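Local coordinates for CBS domain-containing protein (Pyrococcus horikoshii, PDB 2YZQ) that binds S-adenosylmethionine through its CBS domains but is otherwise of unknown function, at residues K81-M86 against D272-L277; D111-Y116 against L245-Y250. One frame throughout, in Å; residues are numbered along the deposited sequence.

Interaction 1. Residues K81-M86 against D272-L277; sequences KAAKLM and DLLKVL
The backbones of A83 and L274 come within 5.6 Å of each other, CA to CA, where helix 79-89 meets the C-terminal segment that runs on from helix 270-273. This is a helical interface between two CBS domains, one from each half of the chain, and in it A83, at the nearest approach, meets two leucines of 272-277. The methyl of A83 faces that segment and rests between the leucines, which lie one turn apart, with A83 CB 3.8 Å from L277 CD1 and 4.2 Å from L274 CB. The same methyl also lies 3.9 Å from the backbone oxygen of L274. That carbonyl is engaged within its own segment, where it accepts the N-H of L277 at 3.0 Å between L277 N and L274 O, so its polarity is answered at a contact otherwise made of hydrocarbon and thioether groups.

One turn further along helix 79-89, M86 takes over. Its CG stands anti to the carbonyl carbon (chi1 -66°), and the chain then runs out extended. L274 CD1 lies against the near part of this chain, touching CB and SD on either side of CG, with M86 SD 3.9 Å from L274 CD1. The two side chains cross at about a right angle. The contact is thus apolar packing, with three of the four touching residues buried.

The neighbourhood continues the apolar theme: A82 and M86 touch L107 of strand 103-108, while L277 packs against Y123. At the partly exposed L277, CB joins CD1 in touching A83, with L277 CB 4.0 Å from A83 CB.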
# COMPACT_ATOMS: atom_id res chain seq x y z
N LYS A 81 -3.44 -14.08 -10.51
CA LYS A 81 -2.08 -14.16 -11.03
C LYS A 81 -1.29 -12.90 -10.71
O LYS A 81 -0.13 -12.97 -10.31
CB LYS A 81 -2.11 -14.39 -12.54
CG LYS A 81 -0.73 -14.52 -13.18
CD LYS A 81 -0.83 -14.90 -14.64
CE LYS A 81 0.54 -14.97 -15.28
NZ LYS A 81 1.44 -15.92 -14.56
N ALA A 82 -1.91 -11.74 -10.88
CA ALA A 82 -1.26 -10.46 -10.60
C ALA A 82 -0.98 -10.32 -9.11
O ALA A 82 0.07 -9.81 -8.71
CB ALA A 82 -2.13 -9.31 -11.09
N ALA A 83 -1.92 -10.77 -8.29
CA ALA A 83 -1.74 -10.69 -6.84
C ALA A 83 -0.55 -11.55 -6.40
O ALA A 83 0.25 -11.13 -5.57
CB ALA A 83 -3.01 -11.14 -6.12
N LYS A 84 -0.45 -12.75 -6.98
CA LYS A 84 0.64 -13.66 -6.65
C LYS A 84 2.00 -13.04 -6.97
O LYS A 84 2.95 -13.20 -6.22
CB LYS A 84 0.48 -14.97 -7.42
CG LYS A 84 -0.60 -15.89 -6.88
CD LYS A 84 -0.74 -17.15 -7.73
CE LYS A 84 0.57 -17.92 -7.82
NZ LYS A 84 1.07 -18.35 -6.49
N LEU A 85 2.08 -12.34 -8.10
CA LEU A 85 3.33 -11.70 -8.49
C LEU A 85 3.67 -10.56 -7.54
O LEU A 85 4.83 -10.38 -7.17
CB LEU A 85 3.23 -11.18 -9.93
CG LEU A 85 3.30 -12.25 -11.02
CD1 LEU A 85 3.00 -11.64 -12.38
CD2 LEU A 85 4.68 -12.88 -11.02
N MET A 86 2.67 -9.79 -7.14
CA MET A 86 2.90 -8.68 -6.23
C MET A 86 3.46 -9.20 -4.91
O MET A 86 4.37 -8.61 -4.34
CB MET A 86 1.61 -7.91 -5.97
CG MET A 86 1.06 -7.21 -7.20
SD MET A 86 -0.48 -6.36 -6.82
CE MET A 86 -0.78 -5.47 -8.35
N ASP A 272 -2.04 -7.11 2.45
CA ASP A 272 -2.48 -8.36 3.07
C ASP A 272 -3.76 -8.88 2.42
O ASP A 272 -4.01 -10.08 2.42
CB ASP A 272 -2.71 -8.16 4.57
CG ASP A 272 -1.42 -7.87 5.31
OD1 ASP A 272 -0.45 -8.62 5.12
OD2 ASP A 272 -1.38 -6.89 6.09
N LEU A 273 -4.56 -7.97 1.90
CA LEU A 273 -5.81 -8.36 1.26
C LEU A 273 -5.55 -9.13 -0.04
O LEU A 273 -6.41 -9.88 -0.49
CB LEU A 273 -6.67 -7.12 1.00
CG LEU A 273 -7.16 -6.44 2.29
CD1 LEU A 273 -7.98 -5.20 1.95
CD2 LEU A 273 -7.99 -7.42 3.10
N LEU A 274 -4.37 -8.95 -0.62
CA LEU A 274 -4.03 -9.66 -1.86
C LEU A 274 -4.04 -11.17 -1.63
O LEU A 274 -4.31 -11.94 -2.54
CB LEU A 274 -2.64 -9.24 -2.35
CG LEU A 274 -2.44 -7.77 -2.72
CD1 LEU A 274 -0.99 -7.54 -3.09
CD2 LEU A 274 -3.36 -7.40 -3.89
N LYS A 275 -3.75 -11.58 -0.40
CA LYS A 275 -3.73 -13.00 -0.07
C LYS A 275 -5.09 -13.66 -0.24
O LYS A 275 -5.19 -14.87 -0.40
CB LYS A 275 -3.21 -13.18 1.36
CG LYS A 275 -1.84 -12.55 1.58
CD LYS A 275 -1.33 -12.82 2.98
CE LYS A 275 -2.22 -12.19 4.04
NZ LYS A 275 -1.76 -12.58 5.40
N VAL A 276 -6.15 -12.85 -0.19
CA VAL A 276 -7.50 -13.36 -0.35
C VAL A 276 -7.68 -13.91 -1.76
O VAL A 276 -8.40 -14.89 -1.97
CB VAL A 276 -8.54 -12.25 -0.11
CG1 VAL A 276 -9.94 -12.78 -0.37
CG2 VAL A 276 -8.41 -11.72 1.31
N LEU A 277 -7.02 -13.28 -2.73
CA LEU A 277 -7.11 -13.70 -4.13
C LEU A 277 -6.40 -15.02 -4.42
O LEU A 277 -6.63 -15.64 -5.45
CB LEU A 277 -6.57 -12.61 -5.04
CG LEU A 277 -7.46 -11.38 -5.22
CD1 LEU A 277 -6.69 -10.25 -5.88
CD2 LEU A 277 -8.67 -11.77 -6.06

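Interaction 2. Residues D111-Y116 against L245-Y250; sequences DIIRRY and LKMAKY
I113 turns its CG1 anti to the carbonyl carbon (chi1 -62°), which sets the CG2 branch anti to the backbone N and pointed at M247. Two helices of different CBS domains, 109-117 and 240-250, thereby cross and pack in the helical interface that joins the halves of the chain. I113 CG2 sits 3.9 Å from M247 CB. Beyond CG the methionine is extended, and M247 SD reaches 4.1 Å from I113 CG2, so one branch of the isoleucine is touched at two points. The two side chains cross obliquely.

Toward the exposed side, R114 and A248 are the residues whose CA atoms approach most nearly, at 5.4 Å. Only the aliphatic base of the arginine serves here: R114 CG meets A248 CB at 4.0 Å. A bend at chi3 (-67°) carries the guanidinium back to its own helix, where NE bonds to the carbonyl oxygen of G110.

Helix 240-250 also brings this surface near the ligand, since Y250 touches the bound S-adenosylmethionine. On helix 109-117, D111 joins two arginines in a salt-bridge network: D111 OD1 is 3.5 Å from R114 NH2, and the same oxygen stands over the guanidinium face of R115, 3.4 Å from R115 NH1.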
# COMPACT_ATOMS: atom_id res chain seq x y z
N ASP A 111 -5.44 0.02 -6.86
CA ASP A 111 -6.50 -0.26 -7.83
C ASP A 111 -7.33 -1.46 -7.40
O ASP A 111 -8.55 -1.46 -7.51
CB ASP A 111 -5.92 -0.55 -9.22
CG ASP A 111 -5.24 0.65 -9.84
OD1 ASP A 111 -5.72 1.79 -9.65
OD2 ASP A 111 -4.22 0.45 -10.54
N ILE A 112 -6.65 -2.50 -6.93
CA ILE A 112 -7.35 -3.71 -6.51
C ILE A 112 -8.26 -3.41 -5.32
O ILE A 112 -9.39 -3.87 -5.28
CB ILE A 112 -6.35 -4.83 -6.16
CG1 ILE A 112 -5.59 -5.23 -7.43
CG2 ILE A 112 -7.09 -6.03 -5.57
CD1 ILE A 112 -4.57 -6.33 -7.23
N ILE A 113 -7.78 -2.61 -4.38
CA ILE A 113 -8.58 -2.26 -3.21
C ILE A 113 -9.80 -1.41 -3.58
O ILE A 113 -10.94 -1.76 -3.24
CB ILE A 113 -7.75 -1.46 -2.18
CG1 ILE A 113 -6.58 -2.31 -1.68
CG2 ILE A 113 -8.64 -1.00 -1.03
CD1 ILE A 113 -6.98 -3.64 -1.11
N ARG A 114 -9.56 -0.31 -4.27
CA ARG A 114 -10.61 0.63 -4.65
C ARG A 114 -11.59 0.19 -5.73
O ARG A 114 -12.79 0.43 -5.62
CB ARG A 114 -9.97 1.96 -5.08
CG ARG A 114 -9.19 2.65 -3.97
CD ARG A 114 -8.34 3.79 -4.52
NE ARG A 114 -7.26 3.28 -5.37
CZ ARG A 114 -6.30 4.04 -5.89
NH1 ARG A 114 -6.28 5.34 -5.66
NH2 ARG A 114 -5.36 3.49 -6.65
N ARG A 115 -11.09 -0.46 -6.78
CA ARG A 115 -11.93 -0.89 -7.89
C ARG A 115 -12.48 -2.30 -7.79
O ARG A 115 -13.46 -2.63 -8.46
CB ARG A 115 -11.16 -0.74 -9.20
CG ARG A 115 -10.66 0.66 -9.48
CD ARG A 115 -9.69 0.68 -10.66
NE ARG A 115 -9.21 2.04 -10.93
CZ ARG A 115 -8.23 2.34 -11.77
NH1 ARG A 115 -7.60 1.38 -12.43
NH2 ARG A 115 -7.87 3.60 -11.94
N TYR A 116 -11.87 -3.13 -6.96
CA TYR A 116 -12.30 -4.51 -6.84
C TYR A 116 -12.86 -4.89 -5.47
O TYR A 116 -14.06 -5.08 -5.32
CB TYR A 116 -11.14 -5.43 -7.23
CG TYR A 116 -11.48 -6.90 -7.25
CD1 TYR A 116 -12.50 -7.38 -8.07
CD2 TYR A 116 -10.77 -7.81 -6.48
CE1 TYR A 116 -12.80 -8.74 -8.11
CE2 TYR A 116 -11.06 -9.16 -6.52
CZ TYR A 116 -12.07 -9.62 -7.34
OH TYR A 116 -12.36 -10.97 -7.38
N LEU A 245 -13.59 -0.83 1.83
CA LEU A 245 -14.43 0.36 1.78
C LEU A 245 -13.80 1.47 2.60
O LEU A 245 -13.79 2.63 2.18
CB LEU A 245 -15.83 0.04 2.31
CG LEU A 245 -16.86 -0.49 1.30
CD1 LEU A 245 -17.36 0.65 0.45
CD2 LEU A 245 -16.23 -1.57 0.44
N LYS A 246 -13.29 1.12 3.78
CA LYS A 246 -12.66 2.11 4.65
C LYS A 246 -11.34 2.61 4.06
O LYS A 246 -11.04 3.80 4.12
CB LYS A 246 -12.41 1.51 6.04
CG LYS A 246 -13.69 1.18 6.81
CD LYS A 246 -13.37 0.61 8.19
CE LYS A 246 -14.63 0.29 8.98
NZ LYS A 246 -15.40 1.52 9.33
N MET A 247 -10.56 1.70 3.49
CA MET A 247 -9.29 2.09 2.88
C MET A 247 -9.54 3.08 1.75
O MET A 247 -8.82 4.07 1.60
CB MET A 247 -8.56 0.86 2.34
CG MET A 247 -8.06 -0.08 3.42
SD MET A 247 -7.20 -1.51 2.74
CE MET A 247 -6.31 -2.08 4.19
N ALA A 248 -10.57 2.82 0.95
CA ALA A 248 -10.91 3.70 -0.17
C ALA A 248 -11.48 5.03 0.32
O ALA A 248 -11.08 6.09 -0.15
CB ALA A 248 -11.92 3.00 -1.08
N LYS A 249 -12.41 4.96 1.27
CA LYS A 249 -13.05 6.14 1.82
C LYS A 249 -12.08 7.14 2.45
O LYS A 249 -12.18 8.35 2.23
CB LYS A 249 -14.10 5.72 2.85
CG LYS A 249 -14.77 6.87 3.58
CD LYS A 249 -15.81 6.36 4.57
CE LYS A 249 -16.90 5.57 3.85
NZ LYS A 249 -17.94 5.07 4.80
N TYR A 250 -11.15 6.62 3.24
CA TYR A 250 -10.18 7.46 3.94
C TYR A 250 -8.82 7.56 3.25
O TYR A 250 -7.93 8.27 3.72
CB TYR A 250 -9.99 6.92 5.36
CG TYR A 250 -11.27 6.91 6.17
CD1 TYR A 250 -11.84 8.10 6.63
CD2 TYR A 250 -11.92 5.71 6.47
CE1 TYR A 250 -13.03 8.10 7.36
CE2 TYR A 250 -13.11 5.70 7.20
CZ TYR A 250 -13.65 6.89 7.64
OH TYR A 250 -14.83 6.88 8.36

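In the fold
Centred about 15 Å apart, the two contacts belong to one helical interface between the CBS domains at 62-118 and 223-279. Helices 79-89 and 109-117 supply one side; helix 240-250 and the segment around 270-277 supply the other. Both segments of interaction 2 lie between the two segments of interaction 1 in sequence. They also meet directly: L273 CD1 lies 3.6 Å from I113 CD1, and L274 CD2 lies 3.7 Å from I112 CD1, giving continuous apolar packing. CBS modules commonly associate through such helices. Here helix 240-250 carries both the residues that pack on 109-117 and Y250, which touches the bound S-adenosylmethionine.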